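Long-range contacts in epimerase domain-containing protein (Bacillus cereus HuA2-4, PDB 6ZLK), which interconverts UDP-glucuronic acid and UDP-galacturonic acid at C4 of the sugar, with NAD bound as cofactor: residues I122-S127 against L174-V179; E238-G243 against T289-S294; S134-E139 against Q279-I284. One frame throughout, in Å; residues are numbered along the deposited sequence.

Contact 1 (I122-S127 against L174-V179); sequences IHISTS and LRYFTV. With UGA (uridine-5'-diphosphate-glucuronic acid), chain F.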
loop_
_atom_site.group_PDB
_atom_site.type_symbol
_atom_site.label_atom_id
_atom_site.label_comp_id
_atom_site.label_asym_id
_atom_site.label_seq_id
_atom_site.Cartn_x
_atom_site.Cartn_y
_atom_site.Cartn_z
ATOM N N ILE A 122 -15.414 1.633 10.555
ATOM C CA ILE A 122 -14.410 2.385 11.316
ATOM C C ILE A 122 -13.111 1.597 11.265
ATOM O O ILE A 122 -13.000 0.582 11.941
ATOM C CB ILE A 122 -14.868 2.721 12.725
ATOM C CG1 ILE A 122 -16.216 3.437 12.726
ATOM C CG2 ILE A 122 -13.824 3.552 13.438
ATOM C CD1 ILE A 122 -16.842 3.631 14.080
ATOM N N HIS A 123 -12.204 2.061 10.441
ATOM C CA HIS A 123 -10.922 1.393 10.121
ATOM C C HIS A 123 -9.832 1.943 10.999
ATOM O O HIS A 123 -9.567 3.157 10.962
ATOM C CB HIS A 123 -10.625 1.554 8.629
ATOM C CG HIS A 123 -9.333 0.946 8.250
ATOM N ND1 HIS A 123 -9.262 -0.361 7.841
ATOM C CD2 HIS A 123 -8.078 1.446 8.205
ATOM C CE1 HIS A 123 -7.988 -0.647 7.596
ATOM N NE2 HIS A 123 -7.231 0.446 7.803
ATOM N N ILE A 124 -9.157 1.107 11.760
ATOM C CA ILE A 124 -8.096 1.554 12.658
ATOM C C ILE A 124 -6.745 1.457 11.955
ATOM O O ILE A 124 -6.396 0.393 11.432
ATOM C CB ILE A 124 -8.136 0.776 13.973
ATOM C CG1 ILE A 124 -9.153 1.413 14.939
ATOM C CG2 ILE A 124 -6.757 0.771 14.571
ATOM C CD1 ILE A 124 -10.474 1.675 14.394
ATOM N N SER A 125 -6.101 2.595 11.822
ATOM C CA SER A 125 -4.757 2.703 11.234
ATOM C C SER A 125 -3.765 3.218 12.280
ATOM O O SER A 125 -4.048 3.217 13.512
ATOM C CB SER A 125 -4.844 3.544 9.985
ATOM O OG SER A 125 -3.600 3.532 9.314
ATOM N N THR A 126 -2.620 3.709 11.828
ATOM C CA THR A 126 -1.446 3.923 12.685
ATOM C C THR A 126 -0.736 5.209 12.301
ATOM O O THR A 126 -0.640 5.540 11.048
ATOM C CB THR A 126 -0.539 2.695 12.572
ATOM O OG1 THR A 126 0.643 3.003 13.317
ATOM C CG2 THR A 126 -0.133 2.393 11.154
ATOM N N SER A 127 -0.126 5.841 13.300
ATOM C CA SER A 127 0.865 6.914 13.101
ATOM C C SER A 127 2.013 6.402 12.216
ATOM O O SER A 127 2.726 7.266 11.666
ATOM C CB SER A 127 1.402 7.448 14.383
ATOM O OG SER A 127 2.090 6.440 15.074
ATOM N N LEU A 174 -9.253 5.999 11.719
ATOM C CA LEU A 174 -8.627 6.509 12.948
ATOM C C LEU A 174 -7.154 6.107 12.907
ATOM O O LEU A 174 -6.859 4.935 12.794
ATOM C CB LEU A 174 -9.318 5.988 14.217
ATOM C CG LEU A 174 -10.821 6.149 14.280
ATOM C CD1 LEU A 174 -11.362 5.580 15.613
ATOM C CD2 LEU A 174 -11.172 7.625 14.127
ATOM N N ARG A 175 -6.261 7.069 12.988
ATOM C CA ARG A 175 -4.813 6.800 13.133
ATOM C C ARG A 175 -4.426 6.919 14.594
ATOM O O ARG A 175 -4.277 8.044 15.137
ATOM C CB ARG A 175 -3.976 7.783 12.304
ATOM C CG ARG A 175 -4.144 7.561 10.820
ATOM C CD ARG A 175 -3.433 8.655 10.054
ATOM N NE ARG A 175 -3.479 8.339 8.636
ATOM C CZ ARG A 175 -3.153 9.193 7.664
ATOM N NH1 ARG A 175 -2.762 10.412 7.938
ATOM N NH2 ARG A 175 -3.235 8.841 6.401
ATOM N N TYR A 176 -4.252 5.787 15.239
ATOM C CA TYR A 176 -3.718 5.766 16.623
ATOM C C TYR A 176 -2.219 6.053 16.677
ATOM O O TYR A 176 -1.451 5.622 15.837
ATOM C CB TYR A 176 -3.932 4.359 17.177
ATOM C CG TYR A 176 -5.345 3.888 17.423
ATOM C CD1 TYR A 176 -6.475 4.700 17.396
ATOM C CD2 TYR A 176 -5.553 2.536 17.641
ATOM C CE1 TYR A 176 -7.733 4.209 17.661
ATOM C CE2 TYR A 176 -6.820 2.020 17.850
ATOM C CZ TYR A 176 -7.914 2.855 17.914
ATOM O OH TYR A 176 -9.160 2.326 18.166
ATOM N N PHE A 177 -1.813 6.729 17.742
ATOM C CA PHE A 177 -0.407 6.955 18.138
ATOM C C PHE A 177 -0.091 6.183 19.423
ATOM O O PHE A 177 -0.702 6.373 20.523
ATOM C CB PHE A 177 -0.169 8.439 18.349
ATOM C CG PHE A 177 -0.205 9.277 17.091
ATOM C CD1 PHE A 177 -1.322 9.361 16.278
ATOM C CD2 PHE A 177 0.946 9.939 16.715
ATOM C CE1 PHE A 177 -1.264 10.093 15.106
ATOM C CE2 PHE A 177 0.998 10.704 15.553
ATOM C CZ PHE A 177 -0.110 10.760 14.735
ATOM N N THR A 178 0.886 5.326 19.301
ATOM C CA THR A 178 1.506 4.466 20.332
ATOM C C THR A 178 0.600 4.339 21.554
ATOM O O THR A 178 0.806 5.020 22.554
ATOM C CB THR A 178 2.928 4.924 20.669
ATOM O OG1 THR A 178 3.616 5.127 19.419
ATOM C CG2 THR A 178 3.598 3.841 21.493
ATOM N N VAL A 179 -0.214 3.297 21.539
ATOM C CA VAL A 179 -1.174 3.129 22.654
ATOM C C VAL A 179 -0.495 2.339 23.775
ATOM O O VAL A 179 0.233 1.378 23.512
ATOM C CB VAL A 179 -2.452 2.452 22.134
ATOM C CG1 VAL A 179 -3.477 2.266 23.227
ATOM C CG2 VAL A 179 -3.009 3.250 20.958
HETATM C "C1'" UGA F . 3.326 1.150 18.394
HETATM C "C2'" UGA F . 2.657 -0.176 18.065
HETATM O "O2'" UGA F . 3.608 -1.208 18.305
HETATM C "C3'" UGA F . 2.190 -0.254 16.631
HETATM O "O3'" UGA F . 1.366 -1.417 16.515
HETATM C "C4'" UGA F . 1.418 0.985 16.211
HETATM O "O4'" UGA F . 1.168 0.914 14.802
HETATM C "C5'" UGA F . 2.228 2.249 16.545
HETATM O "O5'" UGA F . 2.557 2.247 17.938
HETATM C "C6'" UGA F . 1.559 3.599 16.236
HETATM O "O'P" UGA F . 0.883 3.732 15.242
HETATM O "O'Q" UGA F . 1.762 4.536 16.960
HETATM P PB UGA F . 5.809 2.004 18.459
HETATM O O1B UGA F . 5.569 3.454 18.466
HETATM O O2B UGA F . 7.019 1.422 17.820
HETATM O O3B UGA F . 4.627 1.111 17.845
HETATM O O3A UGA F . 5.698 1.534 19.980
HETATM P PA UGA F . 6.625 0.787 21.044
HETATM O O1A UGA F . 6.828 -0.588 20.579
HETATM O O2A UGA F . 6.029 1.046 22.365
HETATM O O5D UGA F . 8.021 1.581 20.903
HETATM C C5D UGA F . 8.174 2.947 21.235
HETATM C C4D UGA F . 9.640 3.260 21.243
HETATM O O4D UGA F . 10.333 2.413 22.192
HETATM C C3D UGA F . 10.348 3.056 19.900
HETATM O O3D UGA F . 11.057 4.278 19.678
HETATM C C2D UGA F . 11.281 1.862 20.124
HETATM O O2D UGA F . 12.560 2.112 19.565
HETATM C C1D UGA F . 11.514 1.884 21.629
HETATM N N1 UGA F . 11.756 0.566 22.234
HETATM C C6 UGA F . 10.877 -0.469 22.071
HETATM C C2 UGA F . 12.843 0.481 23.094
HETATM O O2 UGA F . 13.657 1.384 23.250
HETATM N N3 UGA F . 12.943 -0.703 23.751
HETATM C C4 UGA F . 12.106 -1.788 23.639
HETATM O O4 UGA F . 12.375 -2.797 24.286
HETATM C C5 UGA F . 11.014 -1.634 22.713
#

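Contact 2 (E238-G243 against T289-S294); sequences EVINIG and TLLQYS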
loop_
_atom_site.group_PDB
_atom_site.type_symbol
_atom_site.label_atom_id
_atom_site.label_comp_id
_atom_site.label_asym_id
_atom_site.label_seq_id
_atom_site.Cartn_x
_atom_site.Cartn_y
_atom_site.Cartn_z
ATOM N N GLU A 238 -13.460 10.686 6.544
ATOM C CA GLU A 238 -12.452 11.477 7.277
ATOM C C GLU A 238 -11.347 10.560 7.834
ATOM O O GLU A 238 -11.646 9.382 8.226
ATOM C CB GLU A 238 -13.026 12.229 8.468
ATOM C CG GLU A 238 -13.936 13.404 8.078
ATOM C CD GLU A 238 -13.341 14.395 7.086
ATOM O OE1 GLU A 238 -12.130 14.646 7.123
ATOM O OE2 GLU A 238 -14.111 14.917 6.257
ATOM N N VAL A 239 -10.130 11.026 7.773
ATOM C CA VAL A 239 -8.995 10.443 8.533
ATOM C C VAL A 239 -8.799 11.295 9.779
ATOM O O VAL A 239 -8.684 12.527 9.662
ATOM C CB VAL A 239 -7.727 10.395 7.685
ATOM C CG1 VAL A 239 -6.549 9.838 8.472
ATOM C CG2 VAL A 239 -7.987 9.586 6.415
ATOM N N ILE A 240 -8.700 10.671 10.946
ATOM C CA ILE A 240 -8.659 11.367 12.248
ATOM C C ILE A 240 -7.516 10.781 13.084
ATOM O O ILE A 240 -7.606 9.575 13.406
ATOM C CB ILE A 240 -10.005 11.250 12.997
ATOM C CG1 ILE A 240 -11.188 11.674 12.104
ATOM C CG2 ILE A 240 -9.911 12.028 14.294
ATOM C CD1 ILE A 240 -12.558 11.541 12.784
ATOM N N ASN A 241 -6.539 11.590 13.427
ATOM C CA ASN A 241 -5.490 11.213 14.423
ATOM C C ASN A 241 -6.106 11.097 15.827
ATOM O O ASN A 241 -6.887 11.990 16.283
ATOM C CB ASN A 241 -4.392 12.237 14.542
ATOM C CG ASN A 241 -3.568 12.386 13.285
ATOM O OD1 ASN A 241 -3.393 11.456 12.530
ATOM N ND2 ASN A 241 -3.049 13.588 13.081
ATOM N N ILE A 242 -5.757 10.034 16.543
ATOM C CA ILE A 242 -6.100 9.832 17.969
ATOM C C ILE A 242 -4.768 9.710 18.721
ATOM O O ILE A 242 -4.076 8.682 18.544
ATOM C CB ILE A 242 -6.966 8.568 18.155
ATOM C CG1 ILE A 242 -8.246 8.617 17.304
ATOM C CG2 ILE A 242 -7.268 8.318 19.625
ATOM C CD1 ILE A 242 -9.170 9.740 17.682
ATOM N N GLY A 243 -4.378 10.757 19.436
ATOM C CA GLY A 243 -3.110 10.870 20.148
ATOM C C GLY A 243 -3.307 11.191 21.600
ATOM O O GLY A 243 -4.453 11.324 22.058
ATOM N N THR A 289 -12.547 18.692 17.004
ATOM C CA THR A 289 -13.661 19.250 16.210
ATOM C C THR A 289 -14.726 18.180 15.973
ATOM O O THR A 289 -15.897 18.445 16.257
ATOM C CB THR A 289 -13.203 19.801 14.870
ATOM O OG1 THR A 289 -12.196 20.791 15.085
ATOM C CG2 THR A 289 -14.351 20.374 14.068
ATOM N N LEU A 290 -14.344 17.013 15.473
ATOM C CA LEU A 290 -15.331 16.023 14.979
ATOM C C LEU A 290 -15.841 15.096 16.064
ATOM O O LEU A 290 -16.983 14.669 15.887
ATOM C CB LEU A 290 -14.723 15.227 13.844
ATOM C CG LEU A 290 -14.310 16.035 12.633
ATOM C CD1 LEU A 290 -13.662 15.136 11.627
ATOM C CD2 LEU A 290 -15.483 16.742 11.994
ATOM N N LEU A 291 -15.022 14.833 17.097
ATOM C CA LEU A 291 -15.336 13.783 18.095
ATOM C C LEU A 291 -15.439 14.376 19.496
ATOM O O LEU A 291 -15.750 13.610 20.393
ATOM C CB LEU A 291 -14.286 12.689 18.097
ATOM C CG LEU A 291 -13.939 12.093 16.742
ATOM C CD1 LEU A 291 -12.863 11.052 16.932
ATOM C CD2 LEU A 291 -15.172 11.522 16.043
ATOM N N GLN A 292 -15.168 15.666 19.686
ATOM C CA GLN A 292 -15.015 16.242 21.035
ATOM C C GLN A 292 -13.974 15.423 21.804
ATOM O O GLN A 292 -14.042 15.310 23.011
ATOM C CB GLN A 292 -16.372 16.368 21.729
ATOM C CG GLN A 292 -17.281 17.375 21.048
ATOM C CD GLN A 292 -18.493 17.579 21.923
ATOM O OE1 GLN A 292 -19.436 16.789 21.889
ATOM N NE2 GLN A 292 -18.436 18.590 22.779
ATOM N N TYR A 293 -12.954 14.937 21.100
ATOM C CA TYR A 293 -11.847 14.180 21.728
ATOM C C TYR A 293 -10.952 15.118 22.507
ATOM O O TYR A 293 -10.465 16.142 22.013
ATOM C CB TYR A 293 -11.068 13.436 20.646
ATOM C CG TYR A 293 -9.934 12.623 21.208
ATOM C CD1 TYR A 293 -10.211 11.545 22.034
ATOM C CD2 TYR A 293 -8.618 12.909 20.884
ATOM C CE1 TYR A 293 -9.176 10.826 22.597
ATOM C CE2 TYR A 293 -7.579 12.170 21.427
ATOM C CZ TYR A 293 -7.877 11.092 22.224
ATOM O OH TYR A 293 -6.854 10.339 22.730
ATOM N N SER A 294 -10.612 14.705 23.702
ATOM C CA SER A 294 -9.595 15.409 24.500
ATOM C C SER A 294 -8.972 14.379 25.420
ATOM O O SER A 294 -9.673 13.836 26.262
ATOM C CB SER A 294 -10.237 16.559 25.251
ATOM O OG SER A 294 -9.323 17.108 26.194
#

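Contact 3 (S134-E139 against Q279-I284); sequences SGAVSE and QTWADI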
loop_
_atom_site.group_PDB
_atom_site.type_symbol
_atom_site.label_atom_id
_atom_site.label_comp_id
_atom_site.label_asym_id
_atom_site.label_seq_id
_atom_site.Cartn_x
_atom_site.Cartn_y
_atom_site.Cartn_z
ATOM N N SER A 134 8.710 16.539 10.946
ATOM C CA SER A 134 8.943 17.591 11.963
ATOM C C SER A 134 7.584 18.183 12.349
ATOM O O SER A 134 6.702 18.356 11.463
ATOM C CB SER A 134 9.886 18.649 11.462
ATOM O OG SER A 134 9.220 19.518 10.556
ATOM N N GLY A 135 7.400 18.475 13.629
ATOM C CA GLY A 135 6.172 19.144 14.065
ATOM C C GLY A 135 5.047 18.133 14.277
ATOM O O GLY A 135 5.237 16.908 14.090
ATOM N N ALA A 136 3.912 18.617 14.767
ATOM C CA ALA A 136 2.705 17.807 14.986
ATOM C C ALA A 136 2.077 17.505 13.632
ATOM O O ALA A 136 1.879 18.394 12.818
ATOM C CB ALA A 136 1.766 18.525 15.896
ATOM N N VAL A 137 1.840 16.247 13.329
ATOM C CA VAL A 137 1.369 15.911 11.985
ATOM C C VAL A 137 -0.159 16.014 11.908
ATOM O O VAL A 137 -0.892 15.460 12.723
ATOM C CB VAL A 137 1.883 14.532 11.574
ATOM C CG1 VAL A 137 3.394 14.573 11.476
ATOM C CG2 VAL A 137 1.393 13.403 12.469
ATOM N N SER A 138 -0.618 16.666 10.844
ATOM C CA SER A 138 -2.052 16.692 10.565
ATOM C C SER A 138 -2.372 15.651 9.476
ATOM O O SER A 138 -1.472 15.184 8.747
ATOM C CB SER A 138 -2.464 18.117 10.279
ATOM O OG SER A 138 -1.912 18.469 9.054
ATOM N N GLU A 139 -3.651 15.335 9.331
ATOM C CA GLU A 139 -4.126 14.196 8.509
ATOM C C GLU A 139 -4.008 14.432 6.999
ATOM O O GLU A 139 -4.080 13.440 6.299
ATOM C CB GLU A 139 -5.545 13.844 8.921
ATOM C CG GLU A 139 -5.631 13.435 10.384
ATOM C CD GLU A 139 -5.916 14.517 11.402
ATOM O OE1 GLU A 139 -5.698 15.735 11.102
ATOM O OE2 GLU A 139 -6.383 14.182 12.486
ATOM N N GLN A 279 10.642 10.587 16.096
ATOM C CA GLN A 279 9.578 11.330 16.796
ATOM C C GLN A 279 8.227 10.986 16.168
ATOM O O GLN A 279 8.126 10.929 14.916
ATOM C CB GLN A 279 9.838 12.832 16.615
ATOM C CG GLN A 279 8.685 13.722 17.037
ATOM C CD GLN A 279 9.054 15.174 16.845
ATOM O OE1 GLN A 279 8.581 15.848 15.928
ATOM N NE2 GLN A 279 9.999 15.633 17.663
ATOM N N THR A 280 7.188 10.867 16.990
ATOM C CA THR A 280 5.777 10.954 16.567
ATOM C C THR A 280 5.141 12.030 17.447
ATOM O O THR A 280 5.425 12.129 18.638
ATOM C CB THR A 280 5.037 9.620 16.585
ATOM O OG1 THR A 280 4.741 9.225 17.924
ATOM C CG2 THR A 280 5.744 8.518 15.842
ATOM N N TRP A 281 4.269 12.807 16.838
ATOM C CA TRP A 281 3.580 13.922 17.507
ATOM C C TRP A 281 2.308 14.198 16.711
ATOM O O TRP A 281 2.468 14.538 15.550
ATOM C CB TRP A 281 4.536 15.109 17.579
ATOM C CG TRP A 281 4.001 16.298 18.317
ATOM C CD1 TRP A 281 2.848 16.407 19.034
ATOM C CD2 TRP A 281 4.615 17.596 18.338
ATOM N NE1 TRP A 281 2.704 17.691 19.505
ATOM C CE2 TRP A 281 3.775 18.435 19.091
ATOM C CE3 TRP A 281 5.789 18.113 17.780
ATOM C CZ2 TRP A 281 4.096 19.778 19.318
ATOM C CZ3 TRP A 281 6.097 19.441 17.990
ATOM C CH2 TRP A 281 5.245 20.259 18.735
ATOM N N ALA A 282 1.145 13.856 17.245
ATOM C CA ALA A 282 -0.131 14.046 16.529
ATOM C C ALA A 282 -0.606 15.488 16.700
ATOM O O ALA A 282 -0.608 16.018 17.805
ATOM C CB ALA A 282 -1.175 13.101 17.037
ATOM N N ASP A 283 -1.126 16.064 15.624
ATOM C CA ASP A 283 -2.088 17.168 15.728
ATOM C C ASP A 283 -3.453 16.480 15.895
ATOM O O ASP A 283 -3.924 15.787 14.931
ATOM C CB ASP A 283 -2.069 17.985 14.440
ATOM C CG ASP A 283 -2.949 19.212 14.483
ATOM O OD1 ASP A 283 -3.868 19.254 15.313
ATOM O OD2 ASP A 283 -2.680 20.140 13.665
ATOM N N ILE A 284 -4.050 16.626 17.062
ATOM C CA ILE A 284 -5.357 16.000 17.360
ATOM C C ILE A 284 -6.460 17.062 17.275
ATOM O O ILE A 284 -7.516 16.832 17.806
ATOM C CB ILE A 284 -5.300 15.278 18.714
ATOM C CG1 ILE A 284 -4.847 16.201 19.852
ATOM C CG2 ILE A 284 -4.425 14.038 18.596
ATOM C CD1 ILE A 284 -4.995 15.602 21.243
HETATM O O HOH W 1 9.419 18.355 15.026
HETATM O O HOH W 2 -0.096 20.468 12.585
HETATM O O HOH W 3 -5.800 17.223 13.443
#

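Contact 1 (I122-S127 against L174-V179)
I124 and Y176 meet on one side of the two neighbouring strands, I124 CG2 lying 3.5 Å from Y176 CE2 while its CG1 reaches the phenol end of the ring. CG2 stands anti to the backbone N and CG1 beside it (chi1 -84°), which turns both branches of the isoleucine to the tyrosine. The apolar patch runs on to L174, whose CD1 lies 3.9 Å from I122 CG2 and a little farther from I124 CD1; helix 218-230 packs over this face, and the Y176 hydroxyl bonds to T225 there. The opposite face carries S125 and R175, and both are tied to E157 of helix 148-167, R175 by a salt bridge. Strands 120-126 and 171-180 run parallel at the heart of the Rossmann-type sheet of the NAD-dependent epimerase/dehydratase family. Four backbone bonds join them, from L174 N to H123 O, S125 N to L174 O, Y176 N to S125 O and S127 N to Y176 O. S125 N to L174 O is the shortest at 2.6 Å. Beyond the paired residues, S127 CB sits squarely over the centre of the F177 ring, 3.4 Å from the centroid, a CH-pi contact. Here the segments open onto the sugar site, which holds UDP-glucuronic or UDP-galacturonic acid. T126 OG1 is bonded to O4' of either, at the carbon that is epimerised, and also accepts S128 N; its tight fit to the glucuronic acid carboxylate makes details of that copy doubtful. In this pose T178 N grips the carboxylate, donating to O'Q at 2.6 Å, with S127 OG nearby. In the galacturonic acid pose the S127 and T178 hydroxyls meet O3' and O2' of the sugar. V179 N donates to the NAD.

Contact 2 (E238-G243 against T289-S294)
Y293 has its ring anti to the backbone N (chi1 -179°), which carries the phenol across to the end of strand 239-242, where OH donates to G243 O at 2.7 Å. The carbonyl oxygen lies at the ring edge, close to the ring plane, and the hydroxyl is tilted 26° from the carbonyl plane. On the way the ring crosses I242, whose CG2 comes within 3.8 Å of Y293 CZ. L290 and L291 both hold CG beside the backbone N, and their methyls are thereby turned to the strand. I240 receives them with two branches: its CD1 lies 3.9 Å from L290 CD1, and its CG2 meets L291 CD1 tip to tip at 4.1 Å. L291 CD1 also touches I242 CD1 at 4.0 Å, the two side chains crossing at about a right angle. The contact thus packs the C-terminal turn of helix 285-291 and the loop after it against a strand of the main Rossmann-type sheet. Q292 takes positive phi directly after the helix, and the chain then swings so that Y293 faces the strand again. Helix 218-230 borders the same apolar layer, with A227 against L291 and D220 against Y293. At the other end E238 CG rests 4.0 Å from L290 CD1, while E238 OE1 forms a salt bridge with K286 of the helix.

Contact 3 (S134-E139 against Q279-I284)
A136 sits over one face of the W281 indole, its CB 3.7 Å from the centroid of the five-membered ring and only 5° off the ring normal, a CH-pi contact. CG of W281 is anti to the backbone N (chi1 -176°), and the ring spreads beneath G135 and A136, with W281 CE3 3.6 Å from G135 C. Two backbone bonds follow it along the chain: V137 N donates to W281 O at 2.9 Å, and D283 N to V137 O at 3.0 Å. Together they form a single beta bridge, V137 with A282, between two loops; one leads from strand 120-126 to helix 148-167, the other to helix 285-291, with I284 at its N-cap position. Water extends the polar contacts. One molecule accepts from G135 N and donates to Q279 OE1; a second donates to A136 O and to D283 OD2, the latter at 2.8 Å; a third lies between E139 OE1 and D283 O. D283 OD1 bonds instead to S285, whereas E139 OE2 takes the backbone N-H of N241 in strand 239-242.

Contact 1 is the core of the three, wholly buried between central strands and facing the bound ligands at one end. Contact 2 is also buried but farther out, setting a helix end against strand 239-242, while contact 3 joins two loops at the surface. Contacts 1 and 2 share the main sheet, since R175 pairs through its backbone with I240 and I242. Contact 3 meets both: F177 packs on V137 and A282, and N241 of strand 239-242 also holds D283 O through its side chain. The chemistry follows their positions: regular strand pairing and ligand bonds in contact 1, aliphatic packing with one phenol bond in contact 2, and a short bridge supplemented by water in contact 3.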